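Local structure of major capsid protein P2 (Pseudoalteromonas phage pm2, 2VVF) at residues R48-G53 with E115-I120; T70-K75 with R87-G92; T158-D163 with D241-I246. The protein builds the capsid of the virion as a homotrimer whose subunits each carry two jelly-roll domains. All coordinates share one frame; numbering follows the deposited sequence.

Contacts 1 and 3 are antiparallel strand pairs in the two jelly rolls of one subunit: R48-G53 with E115-I120 in the N-terminal domain, T158-D163 with D241-I246 in the C-terminal one. Their centres are 31 Å apart. Contact 2, T70-K75 with R87-G92, is nested along the chain inside the loop that contact 1 closes, yet its centre lies 24 Å from that of contact 1 and 28 Å from that of contact 3, and it touches neither. A bound calcium ion, with A105, P141 and W143 at its site, lies about 10 Å from the side chain of R87 in contact 2 and about 12 Å from that of V49 in contact 1.

Contact 1: R48-G53 with E115-I120; sequences RVELDG and EIKFDI
R48, V49 and E50 pair antiparallel with K117, I116 and E115, joining the two central strands of the four-stranded sheet of the N-terminal jelly roll. The order 18-23, 114-120, 44-51, 54-59 is that of the CHEF sheet, so the pair corresponds to strands E and H. Four backbone bonds hold it. R48 and K117 exchange two, R48 N to K117 O at 2.8 Å among them, while E50 and E115 exchange the others. Between them V49 and I116 form a non-hydrogen-bonded pair, their branched apolar side chains meeting at V49 CG2 and I116 CG1 (4.2 Å) on the buried face.

The other face carries long charged side chains, which can cover the backbone and still place their polar ends at the surface. The guanidinium of R48 crosses K117 and lies against its methylene, NH2 being 3.3 Å from K117 CB, with K117 O over one face. D119 OD1 comes in at the guanidinium edge, in its plane, but only as a long salt bridge to NH2 (3.6 Å). That carboxylate has nearer partners in S18 and N46. A turn at chi3 (92°) carries K117 obliquely across the end of E50; E50 OE1 lies 3.2 Å from K117 CD and 3.6 Å from the salt-bridged K117 NZ.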
loop_
_atom_site.group_PDB
_atom_site.type_symbol
_atom_site.label_atom_id
_atom_site.label_comp_id
_atom_site.label_asym_id
_atom_site.label_seq_id
_atom_site.Cartn_x
_atom_site.Cartn_y
_atom_site.Cartn_z
ATOM N N ARG A 48 -26.026 -7.653 15.234
ATOM C CA ARG A 48 -25.616 -6.829 16.359
ATOM C C ARG A 48 -24.417 -7.406 17.094
ATOM O O ARG A 48 -24.406 -8.577 17.471
ATOM C CB ARG A 48 -26.777 -6.638 17.340
ATOM C CG ARG A 48 -28.155 -6.649 16.693
ATOM C CD ARG A 48 -29.237 -7.040 17.692
ATOM N NE ARG A 48 -29.387 -8.490 17.804
ATOM C CZ ARG A 48 -30.313 -9.200 17.167
ATOM N NH1 ARG A 48 -31.181 -8.599 16.365
ATOM N NH2 ARG A 48 -30.371 -10.515 17.330
ATOM N N VAL A 49 -23.413 -6.562 17.305
ATOM C CA VAL A 49 -22.225 -6.944 18.051
ATOM C C VAL A 49 -22.439 -6.436 19.471
ATOM O O VAL A 49 -22.539 -5.230 19.696
ATOM C CB VAL A 49 -20.950 -6.348 17.422
ATOM C CG1 VAL A 49 -19.738 -6.658 18.281
ATOM C CG2 VAL A 49 -20.756 -6.876 16.008
ATOM N N GLU A 50 -22.567 -7.357 20.419
ATOM C CA GLU A 50 -22.830 -6.980 21.801
ATOM C C GLU A 50 -21.724 -7.349 22.780
ATOM O O GLU A 50 -21.235 -8.478 22.794
ATOM C CB GLU A 50 -24.161 -7.565 22.273
ATOM C CG GLU A 50 -25.320 -7.304 21.327
ATOM C CD GLU A 50 -26.627 -7.855 21.852
ATOM O OE1 GLU A 50 -26.591 -8.694 22.776
ATOM O OE2 GLU A 50 -27.692 -7.445 21.343
ATOM N N LEU A 51 -21.357 -6.382 23.614
ATOM C CA LEU A 51 -20.345 -6.580 24.641
ATOM C C LEU A 51 -21.025 -6.422 25.994
ATOM O O LEU A 51 -21.469 -5.329 26.349
ATOM C CB LEU A 51 -19.233 -5.538 24.502
ATOM C CG LEU A 51 -18.477 -5.465 23.172
ATOM C CD1 LEU A 51 -17.134 -4.775 23.364
ATOM C CD2 LEU A 51 -18.290 -6.851 22.574
ATOM N N ASP A 52 -21.140 -7.521 26.732
ATOM C CA ASP A 52 -21.789 -7.497 28.038
ATOM C C ASP A 52 -23.275 -7.160 27.920
ATOM O O ASP A 52 -23.851 -6.534 28.809
ATOM C CB ASP A 52 -21.089 -6.505 28.973
ATOM C CG ASP A 52 -19.914 -7.123 29.707
ATOM O OD1 ASP A 52 -19.591 -8.297 29.432
ATOM O OD2 ASP A 52 -19.310 -6.437 30.559
ATOM N N GLY A 53 -23.888 -7.577 26.816
ATOM C CA GLY A 53 -25.309 -7.341 26.588
ATOM C C GLY A 53 -25.614 -5.995 25.938
ATOM O O GLY A 53 -26.737 -5.754 25.499
ATOM N N GLU A 115 -20.891 -11.246 22.049
ATOM C CA GLU A 115 -21.786 -11.906 21.113
ATOM C C GLU A 115 -21.973 -11.181 19.785
ATOM O O GLU A 115 -21.863 -9.957 19.698
ATOM C CB GLU A 115 -23.158 -12.073 21.770
ATOM C CG GLU A 115 -23.678 -13.495 21.804
ATOM C CD GLU A 115 -24.866 -13.648 22.733
ATOM O OE1 GLU A 115 -24.648 -13.795 23.954
ATOM O OE2 GLU A 115 -26.016 -13.604 22.248
ATOM N N ILE A 116 -22.313 -11.958 18.762
ATOM C CA ILE A 116 -22.627 -11.425 17.445
ATOM C C ILE A 116 -23.972 -12.027 17.055
ATOM O O ILE A 116 -24.038 -13.116 16.484
ATOM C CB ILE A 116 -21.542 -11.750 16.404
ATOM C CG1 ILE A 116 -20.256 -10.986 16.718
ATOM C CG2 ILE A 116 -22.027 -11.391 15.008
ATOM C CD1 ILE A 116 -19.163 -11.203 15.694
ATOM N N LYS A 117 -25.044 -11.338 17.427
ATOM C CA LYS A 117 -26.394 -11.813 17.164
ATOM C C LYS A 117 -26.899 -11.410 15.785
ATOM O O LYS A 117 -26.455 -10.415 15.214
ATOM C CB LYS A 117 -27.356 -11.316 18.246
ATOM C CG LYS A 117 -27.038 -11.827 19.641
ATOM C CD LYS A 117 -27.617 -10.914 20.709
ATOM C CE LYS A 117 -29.003 -11.367 21.137
ATOM N NZ LYS A 117 -29.261 -11.079 22.575
ATOM N N PHE A 118 -27.839 -12.190 15.265
ATOM C CA PHE A 118 -28.424 -11.929 13.956
ATOM C C PHE A 118 -29.640 -12.823 13.744
ATOM O O PHE A 118 -29.799 -13.838 14.419
ATOM C CB PHE A 118 -27.393 -12.164 12.847
ATOM C CG PHE A 118 -26.852 -13.565 12.807
ATOM C CD1 PHE A 118 -25.736 -13.913 13.550
ATOM C CD2 PHE A 118 -27.468 -14.539 12.035
ATOM C CE1 PHE A 118 -25.240 -15.204 13.521
ATOM C CE2 PHE A 118 -26.976 -15.832 12.002
ATOM C CZ PHE A 118 -25.861 -16.164 12.745
ATOM N N ASP A 119 -30.493 -12.437 12.803
ATOM C CA ASP A 119 -31.693 -13.202 12.494
ATOM C C ASP A 119 -31.627 -13.752 11.073
ATOM O O ASP A 119 -31.266 -13.037 10.137
ATOM C CB ASP A 119 -32.939 -12.327 12.649
ATOM C CG ASP A 119 -32.978 -11.594 13.976
ATOM O OD1 ASP A 119 -32.562 -12.184 14.995
ATOM O OD2 ASP A 119 -33.425 -10.428 14.000
ATOM N N ILE A 120 -31.974 -15.025 10.913
ATOM C CA ILE A 120 -31.972 -15.647 9.596
ATOM C C ILE A 120 -33.351 -15.507 8.962
ATOM O O ILE A 120 -34.356 -15.934 9.535
ATOM C CB ILE A 120 -31.524 -17.122 9.658
ATOM C CG1 ILE A 120 -30.255 -17.261 10.500
ATOM C CG2 ILE A 120 -31.301 -17.671 8.254
ATOM C CD1 ILE A 120 -29.703 -18.670 10.545
#

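Contact 2: T70-K75 with R87-G92; sequences TRHKRK and RPEMKG
A salt bridge between R74 and E89 joins the C-terminal end of a helix to a turn. R74 grips the carboxylate side-on: NE reaches E89 OE2 at 2.9 Å and NH2 reaches E89 OE1 at 3.0 Å, each oxygen being met on its syn side. The two planes are 40° apart and both bonds are somewhat bent. An extended run from CG to NE lets R74 reach the acid, and a bend at chi2 of E89 (77°) turns the carboxylate back to meet it. NH1 of R74 is held separately by N69.

The imidazole of H72 packs against this pair. CD2 of H72 sits 3.7 Å above the centre of the R74 guanidinium, and E89 OE1 lies over one face of the imidazole, toward its rim. H72 CB also approaches E89 OE2 (3.3 Å), while H72 ND1 is hydrogen-bonded to K212. The ring of P88 also touches the guanidinium, its CD 3.7 Å from R74 NH2.

Water 1 links two arginines of like charge. It accepts a bond from R71 NH2 and a weak one from R87 NH2, which it meets at the edge of the R87 guanidinium.

Backbone shape presents these groups. K73, at positive phi, ends helix 63-71 in a Schellman motif, and R87 to M90 form a type I turn in which proline suits the second position. Nearby, R71 forms a salt bridge with D222 on strand 218-222, and R87 reaches T145 on strand 143-154, tying the site to the C-terminal domain; R87 and Q101 of helix 97-102 share a backbone bond.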
loop_
_atom_site.group_PDB
_atom_site.type_symbol
_atom_site.label_atom_id
_atom_site.label_comp_id
_atom_site.label_asym_id
_atom_site.label_seq_id
_atom_site.Cartn_x
_atom_site.Cartn_y
_atom_site.Cartn_z
ATOM N N THR A 70 -15.935 -3.505 1.176
ATOM C CA THR A 70 -15.746 -3.121 -0.220
ATOM C C THR A 70 -15.267 -1.676 -0.331
ATOM O O THR A 70 -14.411 -1.355 -1.159
ATOM C CB THR A 70 -17.032 -3.336 -1.040
ATOM O OG1 THR A 70 -17.471 -4.694 -0.906
ATOM C CG2 THR A 70 -16.788 -3.032 -2.509
ATOM N N ARG A 71 -15.831 -0.807 0.504
ATOM C CA ARG A 71 -15.478 0.611 0.505
ATOM C C ARG A 71 -13.989 0.856 0.736
ATOM O O ARG A 71 -13.400 1.753 0.132
ATOM C CB ARG A 71 -16.296 1.366 1.553
ATOM C CG ARG A 71 -16.553 2.816 1.198
ATOM C CD ARG A 71 -17.218 3.546 2.346
ATOM N NE ARG A 71 -16.310 3.728 3.475
ATOM C CZ ARG A 71 -15.292 4.583 3.486
ATOM N NH1 ARG A 71 -15.044 5.340 2.425
ATOM N NH2 ARG A 71 -14.522 4.681 4.559
ATOM N N HIS A 72 -13.393 0.070 1.628
ATOM C CA HIS A 72 -11.974 0.204 1.944
ATOM C C HIS A 72 -11.129 -0.623 0.987
ATOM O O HIS A 72 -9.905 -0.691 1.121
ATOM C CB HIS A 72 -11.705 -0.239 3.381
ATOM C CG HIS A 72 -12.310 0.661 4.411
ATOM N ND1 HIS A 72 -11.838 1.932 4.658
ATOM C CD2 HIS A 72 -13.347 0.472 5.261
ATOM C CE1 HIS A 72 -12.555 2.486 5.619
ATOM N NE2 HIS A 72 -13.478 1.622 6.002
ATOM N N LYS A 73 -11.795 -1.258 0.027
ATOM C CA LYS A 73 -11.126 -2.096 -0.959
ATOM C C LYS A 73 -10.460 -3.299 -0.308
ATOM O O LYS A 73 -9.369 -3.707 -0.706
ATOM C CB LYS A 73 -10.107 -1.288 -1.759
ATOM C CG LYS A 73 -10.731 -0.263 -2.689
ATOM C CD LYS A 73 -10.044 -0.256 -4.040
ATOM C CE LYS A 73 -10.708 0.727 -4.985
ATOM N NZ LYS A 73 -9.708 1.453 -5.809
ATOM N N ARG A 74 -11.121 -3.865 0.695
ATOM C CA ARG A 74 -10.605 -5.046 1.373
ATOM C C ARG A 74 -10.970 -6.272 0.540
ATOM O O ARG A 74 -11.902 -6.226 -0.262
ATOM C CB ARG A 74 -11.203 -5.168 2.777
ATOM C CG ARG A 74 -10.776 -4.075 3.739
ATOM C CD ARG A 74 -11.734 -3.991 4.913
ATOM N NE ARG A 74 -11.294 -3.025 5.916
ATOM C CZ ARG A 74 -12.055 -2.588 6.912
ATOM N NH1 ARG A 74 -13.297 -3.033 7.043
ATOM N NH2 ARG A 74 -11.576 -1.706 7.778
ATOM N N LYS A 75 -10.232 -7.361 0.726
ATOM C CA LYS A 75 -10.485 -8.584 -0.026
ATOM C C LYS A 75 -11.901 -9.111 0.185
ATOM O O LYS A 75 -12.301 -9.427 1.306
ATOM C CB LYS A 75 -9.457 -9.660 0.330
ATOM C CG LYS A 75 -9.600 -10.946 -0.466
ATOM C CD LYS A 75 -9.726 -10.671 -1.955
ATOM C CE LYS A 75 -9.974 -11.955 -2.728
ATOM N NZ LYS A 75 -10.417 -11.691 -4.121
ATOM N N ARG A 87 -8.365 -2.235 11.978
ATOM C CA ARG A 87 -8.509 -1.458 10.750
ATOM C C ARG A 87 -7.194 -1.384 9.979
ATOM O O ARG A 87 -6.277 -0.655 10.353
ATOM C CB ARG A 87 -9.059 -0.065 11.060
ATOM C CG ARG A 87 -10.388 -0.099 11.810
ATOM C CD ARG A 87 -10.974 1.290 11.984
ATOM N NE ARG A 87 -11.385 1.873 10.710
ATOM C CZ ARG A 87 -12.634 2.214 10.411
ATOM N NH1 ARG A 87 -13.605 2.034 11.295
ATOM N NH2 ARG A 87 -12.913 2.739 9.225
ATOM N N PRO A 88 -7.110 -2.168 8.908
ATOM C CA PRO A 88 -5.904 -2.263 8.085
ATOM C C PRO A 88 -5.479 -0.970 7.388
ATOM O O PRO A 88 -4.325 -0.832 6.981
ATOM C CB PRO A 88 -6.276 -3.319 7.036
ATOM C CG PRO A 88 -7.480 -4.032 7.589
ATOM C CD PRO A 88 -8.206 -3.004 8.389
ATOM N N GLU A 89 -6.412 -0.038 7.235
ATOM C CA GLU A 89 -6.131 1.220 6.548
ATOM C C GLU A 89 -5.523 2.284 7.459
ATOM O O GLU A 89 -5.103 3.347 6.994
ATOM C CB GLU A 89 -7.404 1.759 5.890
ATOM C CG GLU A 89 -8.058 0.794 4.915
ATOM C CD GLU A 89 -8.829 -0.312 5.611
ATOM O OE1 GLU A 89 -9.191 -0.135 6.794
ATOM O OE2 GLU A 89 -9.075 -1.356 4.972
ATOM N N MET A 90 -5.480 1.996 8.756
ATOM C CA MET A 90 -4.940 2.939 9.728
ATOM C C MET A 90 -3.466 3.257 9.503
ATOM O O MET A 90 -2.673 2.378 9.167
ATOM C CB MET A 90 -5.154 2.426 11.154
ATOM C CG MET A 90 -6.613 2.245 11.541
ATOM S SD MET A 90 -7.656 3.621 11.023
ATOM C CE MET A 90 -7.078 4.920 12.100
ATOM N N LYS A 91 -3.112 4.524 9.703
ATOM C CA LYS A 91 -1.735 4.990 9.571
ATOM C C LYS A 91 -1.358 5.739 10.847
ATOM O O LYS A 91 -2.137 6.547 11.351
ATOM C CB LYS A 91 -1.591 5.914 8.358
ATOM C CG LYS A 91 -1.970 5.272 7.032
ATOM C CD LYS A 91 -0.799 4.526 6.419
ATOM C CE LYS A 91 0.421 5.422 6.289
ATOM N NZ LYS A 91 1.623 4.660 5.849
ATOM N N GLY A 92 -0.176 5.450 11.379
ATOM C CA GLY A 92 0.276 6.080 12.614
ATOM C C GLY A 92 0.869 7.465 12.385
ATOM O O GLY A 92 1.484 7.730 11.351
HETATM O O HOH W 1 -14.854 4.164 7.272
#

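Contact 3: T158-D163 with D241-I246; sequences TTEIAD and DLRLKI
A salt-bridge network of E160, R243 and D241 crosses the surface of an antiparallel strand pair in the C-terminal domain. R243 stands with CG anti to its own N (chi1 -180°), and a bend at chi3 turns its guanidinium between two acids. NE bonds to D241 OD2 at 3.1 Å, using that oxygen's syn lone pair, while NH2 makes a weaker bond to D241 OD1. NH1 faces E160 OE1, though the position of this oxygen is less certain. The small side chain of A162 fits beneath: its CB lies 3.6 Å from the guanidinium plane, toward the rim. K245 runs alongside E160 in the same direction, but its NZ is bonded to Q188 and remains 4.4 Å from E160 OE2, beyond a salt bridge.

The strands are 157-161, outermost within this chain, and 242-248, in the order 157-161, 242-248, 182-189, 192-199. This is the CHEF order of a jelly roll, making the pair C and H. T159 N reaches I246 O at 2.7 Å, and I246 N returns to T159 O; further along, I161 N bonds to L244 O at 2.8 Å. On the face opposite E160 and K245, I161, L244 and I246 are buried, with L154 and F187 among their neighbours, as suits branched apolar residues. I161 CB and L244 CB stand 4.3 Å apart. Beside A162, water 2 lies near A162 O and D241 OD1, 3.0 Å from the latter.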
loop_
_atom_site.group_PDB
_atom_site.type_symbol
_atom_site.label_atom_id
_atom_site.label_comp_id
_atom_site.label_asym_id
_atom_site.label_seq_id
_atom_site.Cartn_x
_atom_site.Cartn_y
_atom_site.Cartn_z
ATOM N N THR A 158 -33.621 20.759 -0.011
ATOM C CA THR A 158 -32.589 20.722 1.019
ATOM C C THR A 158 -33.079 20.203 2.364
ATOM O O THR A 158 -34.027 20.740 2.938
ATOM C CB THR A 158 -31.937 22.107 1.190
ATOM O OG1 THR A 158 -31.315 22.504 -0.037
ATOM C CG2 THR A 158 -30.900 22.072 2.293
ATOM N N THR A 159 -32.384 19.203 2.895
ATOM C CA THR A 159 -32.707 18.651 4.204
ATOM C C THR A 159 -31.522 18.848 5.140
ATOM O O THR A 159 -30.368 18.760 4.719
ATOM C CB THR A 159 -33.097 17.166 4.127
ATOM O OG1 THR A 159 -33.936 16.945 2.986
ATOM C CG2 THR A 159 -33.842 16.756 5.388
ATOM N N GLU A 160 -31.808 19.112 6.410
ATOM C CA GLU A 160 -30.758 19.313 7.403
ATOM C C GLU A 160 -30.888 18.326 8.561
ATOM O O GLU A 160 -31.963 18.165 9.137
ATOM C CB GLU A 160 -30.786 20.748 7.927
ATOM C CG GLU A 160 -30.446 21.795 6.879
ATOM C CD GLU A 160 -30.162 23.154 7.486
ATOM O OE1 GLU A 160 -29.777 23.211 8.670
ATOM O OE2 GLU A 160 -30.333 24.170 6.781
ATOM N N ILE A 161 -29.784 17.661 8.889
ATOM C CA ILE A 161 -29.759 16.687 9.974
ATOM C C ILE A 161 -28.755 17.113 11.043
ATOM O O ILE A 161 -27.546 16.973 10.860
ATOM C CB ILE A 161 -29.443 15.278 9.446
ATOM C CG1 ILE A 161 -30.498 14.851 8.423
ATOM C CG2 ILE A 161 -29.357 14.283 10.594
ATOM C CD1 ILE A 161 -29.971 13.918 7.355
ATOM N N ALA A 162 -29.263 17.635 12.155
ATOM C CA ALA A 162 -28.404 18.110 13.235
ATOM C C ALA A 162 -28.638 17.393 14.561
ATOM O O ALA A 162 -28.076 17.779 15.587
ATOM C CB ALA A 162 -28.573 19.614 13.413
ATOM N N ASP A 163 -29.466 16.354 14.544
ATOM C CA ASP A 163 -29.777 15.611 15.762
ATOM C C ASP A 163 -28.994 14.310 15.923
ATOM O O ASP A 163 -29.453 13.383 16.587
ATOM C CB ASP A 163 -31.282 15.350 15.871
ATOM C CG ASP A 163 -31.822 14.537 14.710
ATOM O OD1 ASP A 163 -31.143 14.461 13.663
ATOM O OD2 ASP A 163 -32.933 13.979 14.842
ATOM N N ASP A 241 -23.195 22.869 17.627
ATOM C CA ASP A 241 -23.961 22.432 16.466
ATOM C C ASP A 241 -23.168 21.531 15.523
ATOM O O ASP A 241 -22.100 21.901 15.037
ATOM C CB ASP A 241 -24.507 23.643 15.703
ATOM C CG ASP A 241 -25.595 23.272 14.713
ATOM O OD1 ASP A 241 -26.671 22.810 15.149
ATOM O OD2 ASP A 241 -25.381 23.457 13.496
ATOM N N LEU A 242 -23.714 20.347 15.271
ATOM C CA LEU A 242 -23.125 19.379 14.353
ATOM C C LEU A 242 -24.205 19.179 13.295
ATOM O O LEU A 242 -25.190 18.474 13.526
ATOM C CB LEU A 242 -22.846 18.066 15.087
ATOM C CG LEU A 242 -21.889 17.057 14.450
ATOM C CD1 LEU A 242 -22.327 16.701 13.038
ATOM C CD2 LEU A 242 -20.462 17.574 14.469
ATOM N N ARG A 243 -24.056 19.863 12.166
ATOM C CA ARG A 243 -25.083 19.844 11.133
ATOM C C ARG A 243 -24.696 19.249 9.785
ATOM O O ARG A 243 -23.543 19.316 9.361
ATOM C CB ARG A 243 -25.640 21.255 10.945
ATOM C CG ARG A 243 -26.725 21.377 9.898
ATOM C CD ARG A 243 -27.381 22.741 9.989
ATOM N NE ARG A 243 -27.580 23.151 11.376
ATOM C CZ ARG A 243 -28.725 23.016 12.036
ATOM N NH1 ARG A 243 -29.780 22.488 11.432
ATOM N NH2 ARG A 243 -28.817 23.410 13.298
ATOM N N LEU A 244 -25.696 18.707 9.101
ATOM C CA LEU A 244 -25.524 18.112 7.784
ATOM C C LEU A 244 -26.588 18.699 6.861
ATOM O O LEU A 244 -27.780 18.608 7.147
ATOM C CB LEU A 244 -25.706 16.594 7.876
ATOM C CG LEU A 244 -24.843 15.680 7.005
ATOM C CD1 LEU A 244 -23.365 15.890 7.291
ATOM C CD2 LEU A 244 -25.229 14.227 7.240
ATOM N N LYS A 245 -26.156 19.324 5.770
ATOM C CA LYS A 245 -27.083 19.915 4.808
ATOM C C LYS A 245 -27.106 19.074 3.537
ATOM O O LYS A 245 -26.155 19.089 2.754
ATOM C CB LYS A 245 -26.688 21.356 4.487
ATOM C CG LYS A 245 -26.892 22.329 5.639
ATOM C CD LYS A 245 -26.757 23.772 5.176
ATOM C CE LYS A 245 -27.233 24.744 6.243
ATOM N NZ LYS A 245 -26.126 25.597 6.754
ATOM N N ILE A 246 -28.187 18.324 3.351
ATOM C CA ILE A 246 -28.309 17.436 2.202
ATOM C C ILE A 246 -29.191 17.981 1.088
ATOM O O ILE A 246 -30.362 18.297 1.305
ATOM C CB ILE A 246 -28.766 16.031 2.626
ATOM C CG1 ILE A 246 -27.811 15.454 3.674
ATOM C CG2 ILE A 246 -28.869 15.116 1.416
ATOM C CD1 ILE A 246 -28.416 15.344 5.054
HETATM O O HOH W 2 -26.991 19.948 15.942
#